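Local structure of putative type VI secretion protein (Escherichia coli, 6SKI) at residues Ile452-Lys457 with Gln472-Glu477; Gln446-Leu451 with Gly483-Cys488; Pro302-Pro307 with Lys463-Gly468. The protein probably acts as a phospholipase toxin that the type VI secretion system delivers while loaded on its VgrG spike. All coordinates share one frame; numbering follows the deposited sequence.

How the contacts relate
Along the chain the segments run 302-307, 446-451, 452-457, 463-468, 472-477 and 483-488. Contact 1 falls between the two halves of contact 2, whereas contact 3 alternates with both. Helix 452-466 is shared: its first turns enter contact 1 and its last turn contact 3, the centres about 14 Å apart, while contact 2, centred about 11 Å from contact 1, pairs the loop leading into it with 483-488. F474 meets P307 and L306, and A455 meets L447, so contact 1 touches both others. Contacts 2 and 3, centres about 20 Å apart, do not touch. Contact 3, helped by F474 on L306, joins region 446-488 to strand 303-306 of the central sheet; contacts 1 and 2 lie within it.

Contact 1: Ile452-Lys457 with Gln472-Glu477; sequences IFLADK and QAFTEE
K457 and F474 carry most of this contact, passing alongside each other in opposite directions between the first turns of helix 452-466 and the loop that leads into helix 476-483. The apolar part is the methylene chain of K457 against the phenylalanine ring. With CG anti to the backbone N (chi1 -178°) and the chain extended beyond it, the lysine reaches along the ring obliquely, K457 CG lying 3.5 Å from F474 CE1. L454 adds a methyl group, its CD2 3.9 Å from F474 CE1, and its carbonyl meets the ring in another way: L454 O lies at the edge, in the ring plane, 3.7 Å from F474 CE1. Beyond these segments the ring also packs on L479 and I482 of helix 476-483.

The polar part is at the lysine tip. K457 NZ donates to A473 O over 2.9 Å, approaching from above the carbonyl plane, 36° out of it, with a C=O...N angle of 124°. The same ammonium forms a salt bridge with E478 OE1, so its charge is held between a backbone carbonyl and a carboxylate.

That carboxylate ties the contact to the start of helix 476-483. T475 occupies the N-cap position, and its backbone N donates to E478 OE1, one of the two reciprocal bonds of a capping box.

Contact 2: Gln446-Leu451 with Gly483-Cys488; sequences QLPSEL and GKYTHC
This is a loop-to-loop contact in which Y485, just beyond helix 476-483, lays its ring against L451 and its hydroxyl against E450, at the entry to helix 452-466. The apolar half is a CH-pi interaction: L451 CD1 sits over one face of the tyrosine, 3.6 Å from the ring centroid and 11° off the normal. L451 CD2 extends the coverage to another part of the ring, 3.8 Å from Y485 CE1. P448 adds a looser touch, its CB 4.0 Å from Y485 OH.

The polar half is a hydrogen bond from Y485 OH to E450 OE2 of 3.0 Å. The hydroxyl meets the carboxylate on its anti side, 28° out of plane, and the carboxylate and ring planes stand 74° apart. K484 crosses E450 at about a right angle, so that its CE comes within 3.3 Å of E450 OE1. The lysine chain bends at its last torsion and leaves K484 NZ 4.0 Å from E450 OE1, too far for a salt bridge, though the opposite charges probably attract.

L447 and L451 continue onto helix 416-431, L451 touching W416, while beyond Y485 the chain leads H487 and C488 to strand 328-341.

Contact 3: Pro302-Pro307 with Lys463-Gly468; sequences PELALP and KAVRLG
The strand 303-306 ends the run of parallel pairs in the central sheet, next to strand 278-284, and here the last turn of helix 452-466 lies against it: L304 of the strand packs on V465, and P302 just before the strand on the backbone of V465 and R466. The sheet belongs to the alpha/beta-hydrolase fold expected of this catalytic-domain family. Soon after the strand comes H310; S197, H310 and D245 have charge-relay geometry, consistent with the Ser-His-Asp triad of this fold. The packing described here is structural.

V465 is the centre of the contact, and its two methyl groups divide the work. CG1, anti to the carbonyl carbon and beside the backbone N (chi1 -42°), meets the end of the leucine, with L304 CD1 3.6 Å from V465 CG1; the two side chains cross at about a right angle. CG2 faces the base of the same residue, V465 CG2 lying 4.1 Å from L304 CB. Between these touches the valine rests against the strand backbone, its CB 3.9 Å from E303 O. F280 of the neighbouring strand touches both L304 and V465, which extends the apolar patch onto strand 278-284.

The CB of E303 points away from the helix, and its carboxylate is bonded by I297 N and S296 OG. R466 contributes mainly its aliphatic base, CG lying 4.3 Å from P302 CB, whereas its guanidinium forms salt bridges with E430 and D426 of helix 416-431 and a cation-pi contact with F280.

The helix stops in a Schellman motif, with G468 at positive phi. G468 N reaches V465 O through a weak 3.4 Å bond, and P302 packs against that same oxygen, P302 CB lying 3.5 Å from V465 O.

Contact 1: Ile452-Lys457 with Gln472-Glu477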
ATOM      1  N   ILE A 452     -22.891  -3.516 -12.366  1.00 51.33           N
ATOM      2  CA  ILE A 452     -22.929  -4.941 -12.050  1.00 51.33           C
ATOM      3  C   ILE A 452     -22.374  -5.761 -13.208  1.00 51.33           C
ATOM      4  O   ILE A 452     -21.363  -6.458 -13.064  1.00 51.33           O
ATOM      5  CB  ILE A 452     -24.353  -5.381 -11.666  1.00 51.33           C
ATOM      6  CG1 ILE A 452     -24.606  -5.102 -10.187  1.00 51.33           C
ATOM      7  CG2 ILE A 452     -24.550  -6.860 -11.927  1.00 51.33           C
ATOM      8  CD1 ILE A 452     -26.060  -5.157  -9.802  1.00 51.33           C
ATOM      9  N   PHE A 453     -22.988  -5.646 -14.388  1.00 52.86           N
ATOM     10  CA  PHE A 453     -22.545  -6.450 -15.520  1.00 52.86           C
ATOM     11  C   PHE A 453     -21.107  -6.122 -15.886  1.00 52.86           C
ATOM     12  O   PHE A 453     -20.305  -7.028 -16.142  1.00 52.86           O
ATOM     13  CB  PHE A 453     -23.479  -6.238 -16.714  1.00 52.86           C
ATOM     14  CG  PHE A 453     -22.839  -6.500 -18.051  1.00 52.86           C
ATOM     15  CD1 PHE A 453     -22.800  -7.780 -18.576  1.00 52.86           C
ATOM     16  CD2 PHE A 453     -22.307  -5.460 -18.798  1.00 52.86           C
ATOM     17  CE1 PHE A 453     -22.219  -8.023 -19.808  1.00 52.86           C
ATOM     18  CE2 PHE A 453     -21.724  -5.699 -20.029  1.00 52.86           C
ATOM     19  CZ  PHE A 453     -21.682  -6.982 -20.534  1.00 52.86           C
ATOM     20  N   LEU A 454     -20.749  -4.837 -15.854  1.00 51.21           N
ATOM     21  CA  LEU A 454     -19.373  -4.452 -16.131  1.00 51.21           C
ATOM     22  C   LEU A 454     -18.409  -5.138 -15.183  1.00 51.21           C
ATOM     23  O   LEU A 454     -17.354  -5.616 -15.618  1.00 51.21           O
ATOM     24  CB  LEU A 454     -19.213  -2.939 -16.022  1.00 51.21           C
ATOM     25  CG  LEU A 454     -19.922  -2.133 -17.098  1.00 51.21           C
ATOM     26  CD1 LEU A 454     -19.785  -0.649 -16.830  1.00 51.21           C
ATOM     27  CD2 LEU A 454     -19.340  -2.498 -18.436  1.00 51.21           C
ATOM     28  N   ALA A 455     -18.780  -5.260 -13.907  1.00 50.05           N
ATOM     29  CA  ALA A 455     -17.905  -5.952 -12.974  1.00 50.05           C
ATOM     30  C   ALA A 455     -17.674  -7.380 -13.428  1.00 50.05           C
ATOM     31  O   ALA A 455     -16.531  -7.847 -13.464  1.00 50.05           O
ATOM     32  CB  ALA A 455     -18.498  -5.929 -11.573  1.00 50.05           C
ATOM     33  N   ASP A 456     -18.746  -8.061 -13.841  1.00 51.64           N
ATOM     34  CA  ASP A 456     -18.591  -9.402 -14.380  1.00 51.64           C
ATOM     35  C   ASP A 456     -17.576  -9.401 -15.508  1.00 51.64           C
ATOM     36  O   ASP A 456     -16.621 -10.187 -15.495  1.00 51.64           O
ATOM     37  CB  ASP A 456     -19.938  -9.924 -14.870  1.00 51.64           C
ATOM     38  CG  ASP A 456     -20.868 -10.281 -13.736  1.00 51.64           C
ATOM     39  OD1 ASP A 456     -20.470 -10.112 -12.566  1.00 51.64           O
ATOM     40  OD2 ASP A 456     -22.002 -10.724 -14.013  1.00 51.64           O
ATOM     41  N   LYS A 457     -17.713  -8.456 -16.442  1.00 51.23           N
ATOM     42  CA  LYS A 457     -16.764  -8.385 -17.543  1.00 51.23           C
ATOM     43  C   LYS A 457     -15.355  -8.194 -17.013  1.00 51.23           C
ATOM     44  O   LYS A 457     -14.433  -8.918 -17.408  1.00 51.23           O
ATOM     45  CB  LYS A 457     -17.144  -7.259 -18.499  1.00 51.23           C
ATOM     46  CG  LYS A 457     -16.225  -7.149 -19.700  1.00 51.23           C
ATOM     47  CD  LYS A 457     -16.922  -6.486 -20.868  1.00 51.23           C
ATOM     48  CE  LYS A 457     -15.948  -6.211 -21.996  1.00 51.23           C
ATOM     49  NZ  LYS A 457     -16.539  -5.316 -23.023  1.00 51.23           N
ATOM     50  N   GLN A 472     -11.090  -9.415 -23.029  1.00 58.10           N
ATOM     51  CA  GLN A 472     -12.012  -8.715 -23.915  1.00 58.10           C
ATOM     52  C   GLN A 472     -12.186  -7.306 -23.373  1.00 58.10           C
ATOM     53  O   GLN A 472     -12.799  -7.109 -22.319  1.00 58.10           O
ATOM     54  CB  GLN A 472     -13.347  -9.446 -23.998  1.00 58.10           C
ATOM     55  CG  GLN A 472     -13.265 -10.822 -24.633  1.00 58.10           C
ATOM     56  CD  GLN A 472     -13.123 -10.760 -26.137  1.00 58.10           C
ATOM     57  OE1 GLN A 472     -13.823 -10.001 -26.805  1.00 58.10           O
ATOM     58  NE2 GLN A 472     -12.213 -11.559 -26.680  1.00 58.10           N
ATOM     59  N   ALA A 473     -11.648  -6.325 -24.087  1.00 54.59           N
ATOM     60  CA  ALA A 473     -11.584  -4.973 -23.564  1.00 54.59           C
ATOM     61  C   ALA A 473     -12.978  -4.369 -23.451  1.00 54.59           C
ATOM     62  O   ALA A 473     -13.931  -4.802 -24.105  1.00 54.59           O
ATOM     63  CB  ALA A 473     -10.702  -4.096 -24.449  1.00 54.59           C
ATOM     64  N   PHE A 474     -13.089  -3.355 -22.602  1.00 52.38           N
ATOM     65  CA  PHE A 474     -14.344  -2.644 -22.435  1.00 52.38           C
ATOM     66  C   PHE A 474     -14.610  -1.781 -23.659  1.00 52.38           C
ATOM     67  O   PHE A 474     -13.722  -1.072 -24.140  1.00 52.38           O
ATOM     68  CB  PHE A 474     -14.299  -1.771 -21.182  1.00 52.38           C
ATOM     69  CG  PHE A 474     -14.430  -2.537 -19.899  1.00 52.38           C
ATOM     70  CD1 PHE A 474     -15.593  -3.214 -19.594  1.00 52.38           C
ATOM     71  CD2 PHE A 474     -13.389  -2.568 -18.991  1.00 52.38           C
ATOM     72  CE1 PHE A 474     -15.710  -3.911 -18.415  1.00 52.38           C
ATOM     73  CE2 PHE A 474     -13.505  -3.263 -17.813  1.00 52.38           C
ATOM     74  CZ  PHE A 474     -14.665  -3.935 -17.525  1.00 52.38           C
ATOM     75  N   THR A 475     -15.838  -1.844 -24.166  1.00 56.58           N
ATOM     76  CA  THR A 475     -16.200  -1.004 -25.293  1.00 56.58           C
ATOM     77  C   THR A 475     -16.274   0.456 -24.849  1.00 56.58           C
ATOM     78  O   THR A 475     -16.232   0.777 -23.659  1.00 56.58           O
ATOM     79  CB  THR A 475     -17.529  -1.454 -25.897  1.00 56.58           C
ATOM     80  OG1 THR A 475     -18.536  -1.482 -24.881  1.00 56.58           O
ATOM     81  CG2 THR A 475     -17.393  -2.839 -26.496  1.00 56.58           C
ATOM     82  N   GLU A 476     -16.381   1.354 -25.830  1.00 58.03           N
ATOM     83  CA  GLU A 476     -16.332   2.778 -25.518  1.00 58.03           C
ATOM     84  C   GLU A 476     -17.570   3.229 -24.755  1.00 58.03           C
ATOM     85  O   GLU A 476     -17.495   4.141 -23.929  1.00 58.03           O
ATOM     86  CB  GLU A 476     -16.135   3.592 -26.794  1.00 58.03           C
ATOM     87  CG  GLU A 476     -14.971   3.092 -27.623  1.00 58.03           C
ATOM     88  CD  GLU A 476     -13.659   3.740 -27.224  1.00 58.03           C
ATOM     89  OE1 GLU A 476     -12.638   3.023 -27.159  1.00 58.03           O
ATOM     90  OE2 GLU A 476     -13.650   4.962 -26.970  1.00 58.03           O
ATOM     91  N   GLU A 477     -18.720   2.606 -25.017  1.00 57.65           N
ATOM     92  CA  GLU A 477     -19.892   2.868 -24.187  1.00 57.65           C
ATOM     93  C   GLU A 477     -19.651   2.399 -22.760  1.00 57.65           C
ATOM     94  O   GLU A 477     -19.954   3.111 -21.790  1.00 57.65           O
ATOM     95  CB  GLU A 477     -21.120   2.167 -24.767  1.00 57.65           C
ATOM     96  CG  GLU A 477     -21.344   2.377 -26.257  1.00 57.65           C
ATOM     97  CD  GLU A 477     -20.489   1.462 -27.119  1.00 57.65           C
ATOM     98  OE1 GLU A 477     -19.246   1.557 -27.045  1.00 57.65           O
ATOM     99  OE2 GLU A 477     -21.062   0.643 -27.868  1.00 57.65           O
TER

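Contact 2: Gln446-Leu451 with Gly483-Cys488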
ATOM      1  N   GLN A 446     -21.265  -3.040  -2.067  1.00 54.51           N
ATOM      2  CA  GLN A 446     -22.313  -3.359  -3.021  1.00 54.51           C
ATOM      3  C   GLN A 446     -22.187  -2.464  -4.241  1.00 54.51           C
ATOM      4  O   GLN A 446     -21.952  -1.258  -4.124  1.00 54.51           O
ATOM      5  CB  GLN A 446     -23.698  -3.197  -2.395  1.00 54.51           C
ATOM      6  CG  GLN A 446     -23.971  -4.156  -1.258  1.00 54.51           C
ATOM      7  CD  GLN A 446     -23.643  -5.590  -1.616  1.00 54.51           C
ATOM      8  OE1 GLN A 446     -24.147  -6.129  -2.600  1.00 54.51           O
ATOM      9  NE2 GLN A 446     -22.785  -6.216  -0.822  1.00 54.51           N
ATOM     10  N   LEU A 447     -22.344  -3.064  -5.407  1.00 49.72           N
ATOM     11  CA  LEU A 447     -22.148  -2.441  -6.703  1.00 49.72           C
ATOM     12  C   LEU A 447     -23.460  -1.872  -7.228  1.00 49.72           C
ATOM     13  O   LEU A 447     -24.508  -2.509  -7.102  1.00 49.72           O
ATOM     14  CB  LEU A 447     -21.599  -3.453  -7.695  1.00 49.72           C
ATOM     15  CG  LEU A 447     -20.106  -3.697  -7.528  1.00 49.72           C
ATOM     16  CD1 LEU A 447     -19.618  -4.624  -8.596  1.00 49.72           C
ATOM     17  CD2 LEU A 447     -19.373  -2.377  -7.599  1.00 49.72           C
ATOM     18  N   PRO A 448     -23.425  -0.671  -7.801  1.00 50.69           N
ATOM     19  CA  PRO A 448     -24.611  -0.151  -8.482  1.00 50.69           C
ATOM     20  C   PRO A 448     -24.984  -1.048  -9.648  1.00 50.69           C
ATOM     21  O   PRO A 448     -24.144  -1.765 -10.197  1.00 50.69           O
ATOM     22  CB  PRO A 448     -24.166   1.234  -8.960  1.00 50.69           C
ATOM     23  CG  PRO A 448     -23.041   1.597  -8.061  1.00 50.69           C
ATOM     24  CD  PRO A 448     -22.330   0.311  -7.786  1.00 50.69           C
ATOM     25  N   SER A 449     -26.263  -1.013 -10.020  1.00 51.69           N
ATOM     26  CA  SER A 449     -26.716  -1.831 -11.140  1.00 51.69           C
ATOM     27  C   SER A 449     -25.949  -1.499 -12.409  1.00 51.69           C
ATOM     28  O   SER A 449     -25.531  -2.407 -13.140  1.00 51.69           O
ATOM     29  CB  SER A 449     -28.214  -1.636 -11.357  1.00 51.69           C
ATOM     30  OG  SER A 449     -28.889  -1.506 -10.119  1.00 51.69           O
ATOM     31  N   GLU A 450     -25.701  -0.209 -12.649  1.00 52.60           N
ATOM     32  CA  GLU A 450     -24.933   0.215 -13.813  1.00 52.60           C
ATOM     33  C   GLU A 450     -23.577  -0.468 -13.870  1.00 52.60           C
ATOM     34  O   GLU A 450     -23.045  -0.707 -14.959  1.00 52.60           O
ATOM     35  CB  GLU A 450     -24.745   1.730 -13.774  1.00 52.60           C
ATOM     36  CG  GLU A 450     -24.719   2.402 -15.126  1.00 52.60           C
ATOM     37  CD  GLU A 450     -24.527   3.898 -15.014  1.00 52.60           C
ATOM     38  OE1 GLU A 450     -24.603   4.590 -16.050  1.00 52.60           O
ATOM     39  OE2 GLU A 450     -24.298   4.381 -13.886  1.00 52.60           O
ATOM     40  N   LEU A 451     -23.008  -0.793 -12.715  1.00 49.77           N
ATOM     41  CA  LEU A 451     -21.685  -1.385 -12.629  1.00 49.77           C
ATOM     42  C   LEU A 451     -21.714  -2.886 -12.393  1.00 49.77           C
ATOM     43  O   LEU A 451     -20.648  -3.484 -12.226  1.00 49.77           O
ATOM     44  CB  LEU A 451     -20.886  -0.715 -11.510  1.00 49.77           C
ATOM     45  CG  LEU A 451     -20.200   0.611 -11.830  1.00 49.77           C
ATOM     46  CD1 LEU A 451     -19.086   0.873 -10.839  1.00 49.77           C
ATOM     47  CD2 LEU A 451     -19.669   0.625 -13.251  1.00 49.77           C
ATOM     48  N   GLY A 483     -16.245   5.758 -16.967  1.00 49.90           N
ATOM     49  CA  GLY A 483     -15.768   7.110 -16.789  1.00 49.90           C
ATOM     50  C   GLY A 483     -16.594   7.914 -15.821  1.00 49.90           C
ATOM     51  O   GLY A 483     -16.105   8.914 -15.288  1.00 49.90           O
ATOM     52  N   LYS A 484     -17.839   7.500 -15.578  1.00 49.20           N
ATOM     53  CA  LYS A 484     -18.570   8.098 -14.462  1.00 49.20           C
ATOM     54  C   LYS A 484     -17.864   7.861 -13.133  1.00 49.20           C
ATOM     55  O   LYS A 484     -18.005   8.666 -12.209  1.00 49.20           O
ATOM     56  CB  LYS A 484     -19.993   7.550 -14.370  1.00 49.20           C
ATOM     57  CG  LYS A 484     -20.775   7.537 -15.656  1.00 49.20           C
ATOM     58  CD  LYS A 484     -22.184   7.022 -15.424  1.00 49.20           C
ATOM     59  CE  LYS A 484     -23.138   7.511 -16.503  1.00 49.20           C
ATOM     60  NZ  LYS A 484     -22.512   7.497 -17.855  1.00 49.20           N
ATOM     61  N   TYR A 485     -17.105   6.772 -13.015  1.00 47.41           N
ATOM     62  CA  TYR A 485     -16.601   6.307 -11.732  1.00 47.41           C
ATOM     63  C   TYR A 485     -15.097   6.459 -11.565  1.00 47.41           C
ATOM     64  O   TYR A 485     -14.588   6.213 -10.468  1.00 47.41           O
ATOM     65  CB  TYR A 485     -16.986   4.838 -11.526  1.00 47.41           C
ATOM     66  CG  TYR A 485     -18.472   4.596 -11.516  1.00 47.41           C
ATOM     67  CD1 TYR A 485     -19.184   4.473 -12.696  1.00 47.41           C
ATOM     68  CD2 TYR A 485     -19.160   4.472 -10.324  1.00 47.41           C
ATOM     69  CE1 TYR A 485     -20.538   4.256 -12.688  1.00 47.41           C
ATOM     70  CE2 TYR A 485     -20.516   4.255 -10.307  1.00 47.41           C
ATOM     71  CZ  TYR A 485     -21.200   4.144 -11.490  1.00 47.41           C
ATOM     72  OH  TYR A 485     -22.554   3.921 -11.478  1.00 47.41           O
ATOM     73  N   THR A 486     -14.371   6.849 -12.606  1.00 46.84           N
ATOM     74  CA  THR A 486     -12.937   7.067 -12.491  1.00 46.84           C
ATOM     75  C   THR A 486     -12.661   8.530 -12.179  1.00 46.84           C
ATOM     76  O   THR A 486     -13.251   9.427 -12.785  1.00 46.84           O
ATOM     77  CB  THR A 486     -12.203   6.643 -13.764  1.00 46.84           C
ATOM     78  OG1 THR A 486     -10.869   7.167 -13.745  1.00 46.84           O
ATOM     79  CG2 THR A 486     -12.906   7.144 -14.979  1.00 46.84           C
ATOM     80  N   HIS A 487     -11.764   8.762 -11.228  1.00 47.57           N
ATOM     81  CA  HIS A 487     -11.405  10.103 -10.801  1.00 47.57           C
ATOM     82  C   HIS A 487     -10.227  10.601 -11.620  1.00 47.57           C
ATOM     83  O   HIS A 487      -9.350   9.824 -12.002  1.00 47.57           O
ATOM     84  CB  HIS A 487     -11.039  10.129  -9.317  1.00 47.57           C
ATOM     85  CG  HIS A 487     -12.143   9.693  -8.408  1.00 47.57           C
ATOM     86  ND1 HIS A 487     -12.611  10.478  -7.378  1.00 47.57           N
ATOM     87  CD2 HIS A 487     -12.867   8.551  -8.366  1.00 47.57           C
ATOM     88  CE1 HIS A 487     -13.575   9.838  -6.742  1.00 47.57           C
ATOM     89  NE2 HIS A 487     -13.752   8.667  -7.324  1.00 47.57           N
ATOM     90  N   CYS A 488     -10.219  11.899 -11.902  1.00 50.12           N
ATOM     91  CA  CYS A 488      -9.062  12.543 -12.509  1.00 50.12           C
ATOM     92  C   CYS A 488      -8.111  12.919 -11.381  1.00 50.12           C
ATOM     93  O   CYS A 488      -8.357  13.879 -10.644  1.00 50.12           O
ATOM     94  CB  CYS A 488      -9.480  13.764 -13.324  1.00 50.12           C
ATOM     95  SG  CYS A 488      -8.111  14.628 -14.118  1.00 50.12           S
TER

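Contact 3: Pro302-Pro307 with Lys463-Gly468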
ATOM      1  N   PRO A 302       0.772 -12.496 -14.381  1.00 46.79           N
ATOM      2  CA  PRO A 302      -0.514 -11.968 -14.850  1.00 46.79           C
ATOM      3  C   PRO A 302      -0.778 -10.567 -14.320  1.00 46.79           C
ATOM      4  O   PRO A 302      -0.711 -10.311 -13.118  1.00 46.79           O
ATOM      5  CB  PRO A 302      -1.520 -12.984 -14.302  1.00 46.79           C
ATOM      6  CG  PRO A 302      -0.732 -14.242 -14.300  1.00 46.79           C
ATOM      7  CD  PRO A 302       0.574 -13.794 -13.714  1.00 46.79           C
ATOM      8  N   GLU A 303      -1.082  -9.656 -15.239  1.00 48.42           N
ATOM      9  CA  GLU A 303      -1.319  -8.258 -14.909  1.00 48.42           C
ATOM     10  C   GLU A 303      -2.555  -7.791 -15.654  1.00 48.42           C
ATOM     11  O   GLU A 303      -2.636  -7.944 -16.876  1.00 48.42           O
ATOM     12  CB  GLU A 303      -0.120  -7.386 -15.281  1.00 48.42           C
ATOM     13  CG  GLU A 303      -0.374  -5.908 -15.099  1.00 48.42           C
ATOM     14  CD  GLU A 303       0.899  -5.118 -14.927  1.00 48.42           C
ATOM     15  OE1 GLU A 303       1.757  -5.545 -14.137  1.00 48.42           O
ATOM     16  OE2 GLU A 303       1.042  -4.066 -15.581  1.00 48.42           O
ATOM     17  N   LEU A 304      -3.510  -7.227 -14.929  1.00 45.80           N
ATOM     18  CA  LEU A 304      -4.728  -6.694 -15.518  1.00 45.80           C
ATOM     19  C   LEU A 304      -4.705  -5.178 -15.445  1.00 45.80           C
ATOM     20  O   LEU A 304      -4.631  -4.606 -14.356  1.00 45.80           O
ATOM     21  CB  LEU A 304      -5.966  -7.234 -14.803  1.00 45.80           C
ATOM     22  CG  LEU A 304      -7.303  -6.750 -15.356  1.00 45.80           C
ATOM     23  CD1 LEU A 304      -7.502  -7.238 -16.768  1.00 45.80           C
ATOM     24  CD2 LEU A 304      -8.428  -7.221 -14.469  1.00 45.80           C
ATOM     25  N   ALA A 305      -4.774  -4.532 -16.602  1.00 45.14           N
ATOM     26  CA  ALA A 305      -4.938  -3.092 -16.664  1.00 45.14           C
ATOM     27  C   ALA A 305      -6.425  -2.777 -16.657  1.00 45.14           C
ATOM     28  O   ALA A 305      -7.167  -3.238 -17.529  1.00 45.14           O
ATOM     29  CB  ALA A 305      -4.273  -2.521 -17.915  1.00 45.14           C
ATOM     30  N   LEU A 306      -6.858  -1.996 -15.673  1.00 44.99           N
ATOM     31  CA  LEU A 306      -8.272  -1.741 -15.486  1.00 44.99           C
ATOM     32  C   LEU A 306      -8.529  -0.242 -15.488  1.00 44.99           C
ATOM     33  O   LEU A 306      -7.746   0.524 -14.917  1.00 44.99           O
ATOM     34  CB  LEU A 306      -8.762  -2.355 -14.169  1.00 44.99           C
ATOM     35  CG  LEU A 306     -10.069  -3.144 -14.200  1.00 44.99           C
ATOM     36  CD1 LEU A 306     -10.129  -4.021 -15.430  1.00 44.99           C
ATOM     37  CD2 LEU A 306     -10.194  -3.985 -12.947  1.00 44.99           C
ATOM     38  N   PRO A 307      -9.606   0.206 -16.130  1.00 44.60           N
ATOM     39  CA  PRO A 307      -9.881   1.644 -16.200  1.00 44.60           C
ATOM     40  C   PRO A 307     -10.071   2.243 -14.816  1.00 44.60           C
ATOM     41  O   PRO A 307     -10.765   1.683 -13.967  1.00 44.60           O
ATOM     42  CB  PRO A 307     -11.167   1.709 -17.031  1.00 44.60           C
ATOM     43  CG  PRO A 307     -11.788   0.370 -16.815  1.00 44.60           C
ATOM     44  CD  PRO A 307     -10.620  -0.554 -16.874  1.00 44.60           C
ATOM     45  N   LYS A 463      -9.735 -13.278 -15.417  1.00 48.30           N
ATOM     46  CA  LYS A 463      -9.530 -14.674 -15.770  1.00 48.30           C
ATOM     47  C   LYS A 463      -8.715 -14.782 -17.047  1.00 48.30           C
ATOM     48  O   LYS A 463      -7.772 -15.578 -17.127  1.00 48.30           O
ATOM     49  CB  LYS A 463     -10.874 -15.381 -15.929  1.00 48.30           C
ATOM     50  CG  LYS A 463     -11.678 -15.462 -14.651  1.00 48.30           C
ATOM     51  CD  LYS A 463     -13.027 -16.110 -14.886  1.00 48.30           C
ATOM     52  CE  LYS A 463     -13.865 -16.109 -13.621  1.00 48.30           C
ATOM     53  NZ  LYS A 463     -13.167 -16.760 -12.479  1.00 48.30           N
ATOM     54  N   ALA A 464      -9.014 -13.927 -18.026  1.00 50.35           N
ATOM     55  CA  ALA A 464      -8.305 -13.995 -19.295  1.00 50.35           C
ATOM     56  C   ALA A 464      -6.819 -13.740 -19.099  1.00 50.35           C
ATOM     57  O   ALA A 464      -5.980 -14.432 -19.684  1.00 50.35           O
ATOM     58  CB  ALA A 464      -8.901 -13.001 -20.286  1.00 50.35           C
ATOM     59  N   VAL A 465      -6.466 -12.754 -18.272  1.00 49.29           N
ATOM     60  CA  VAL A 465      -5.047 -12.490 -18.059  1.00 49.29           C
ATOM     61  C   VAL A 465      -4.436 -13.577 -17.187  1.00 49.29           C
ATOM     62  O   VAL A 465      -3.233 -13.851 -17.263  1.00 49.29           O
ATOM     63  CB  VAL A 465      -4.831 -11.077 -17.484  1.00 49.29           C
ATOM     64  CG1 VAL A 465      -5.732 -10.086 -18.191  1.00 49.29           C
ATOM     65  CG2 VAL A 465      -5.056 -11.043 -15.994  1.00 49.29           C
ATOM     66  N   ARG A 466      -5.252 -14.219 -16.347  1.00 48.25           N
ATOM     67  CA  ARG A 466      -4.732 -15.289 -15.503  1.00 48.25           C
ATOM     68  C   ARG A 466      -4.577 -16.582 -16.292  1.00 48.25           C
ATOM     69  O   ARG A 466      -3.657 -17.366 -16.035  1.00 48.25           O
ATOM     70  CB  ARG A 466      -5.630 -15.481 -14.287  1.00 48.25           C
ATOM     71  CG  ARG A 466      -5.466 -14.373 -13.266  1.00 48.25           C
ATOM     72  CD  ARG A 466      -6.056 -14.739 -11.926  1.00 48.25           C
ATOM     73  NE  ARG A 466      -7.406 -15.268 -12.055  1.00 48.25           N
ATOM     74  CZ  ARG A 466      -8.502 -14.529 -11.938  1.00 48.25           C
ATOM     75  NH1 ARG A 466      -8.401 -13.231 -11.697  1.00 48.25           N
ATOM     76  NH2 ARG A 466      -9.695 -15.084 -12.067  1.00 48.25           N
ATOM     77  N   LEU A 467      -5.459 -16.817 -17.257  1.00 51.20           N
ATOM     78  CA  LEU A 467      -5.352 -17.957 -18.156  1.00 51.20           C
ATOM     79  C   LEU A 467      -4.352 -17.724 -19.275  1.00 51.20           C
ATOM     80  O   LEU A 467      -4.243 -18.564 -20.173  1.00 51.20           O
ATOM     81  CB  LEU A 467      -6.721 -18.280 -18.756  1.00 51.20           C
ATOM     82  CG  LEU A 467      -7.707 -19.042 -17.874  1.00 51.20           C
ATOM     83  CD1 LEU A 467      -8.892 -19.516 -18.696  1.00 51.20           C
ATOM     84  CD2 LEU A 467      -7.020 -20.212 -17.203  1.00 51.20           C
ATOM     85  N   GLY A 468      -3.632 -16.606 -19.249  1.00 51.61           N
ATOM     86  CA  GLY A 468      -2.649 -16.298 -20.264  1.00 51.61           C
ATOM     87  C   GLY A 468      -3.202 -15.678 -21.525  1.00 51.61           C
ATOM     88  O   GLY A 468      -2.417 -15.267 -22.389  1.00 51.61           O
TER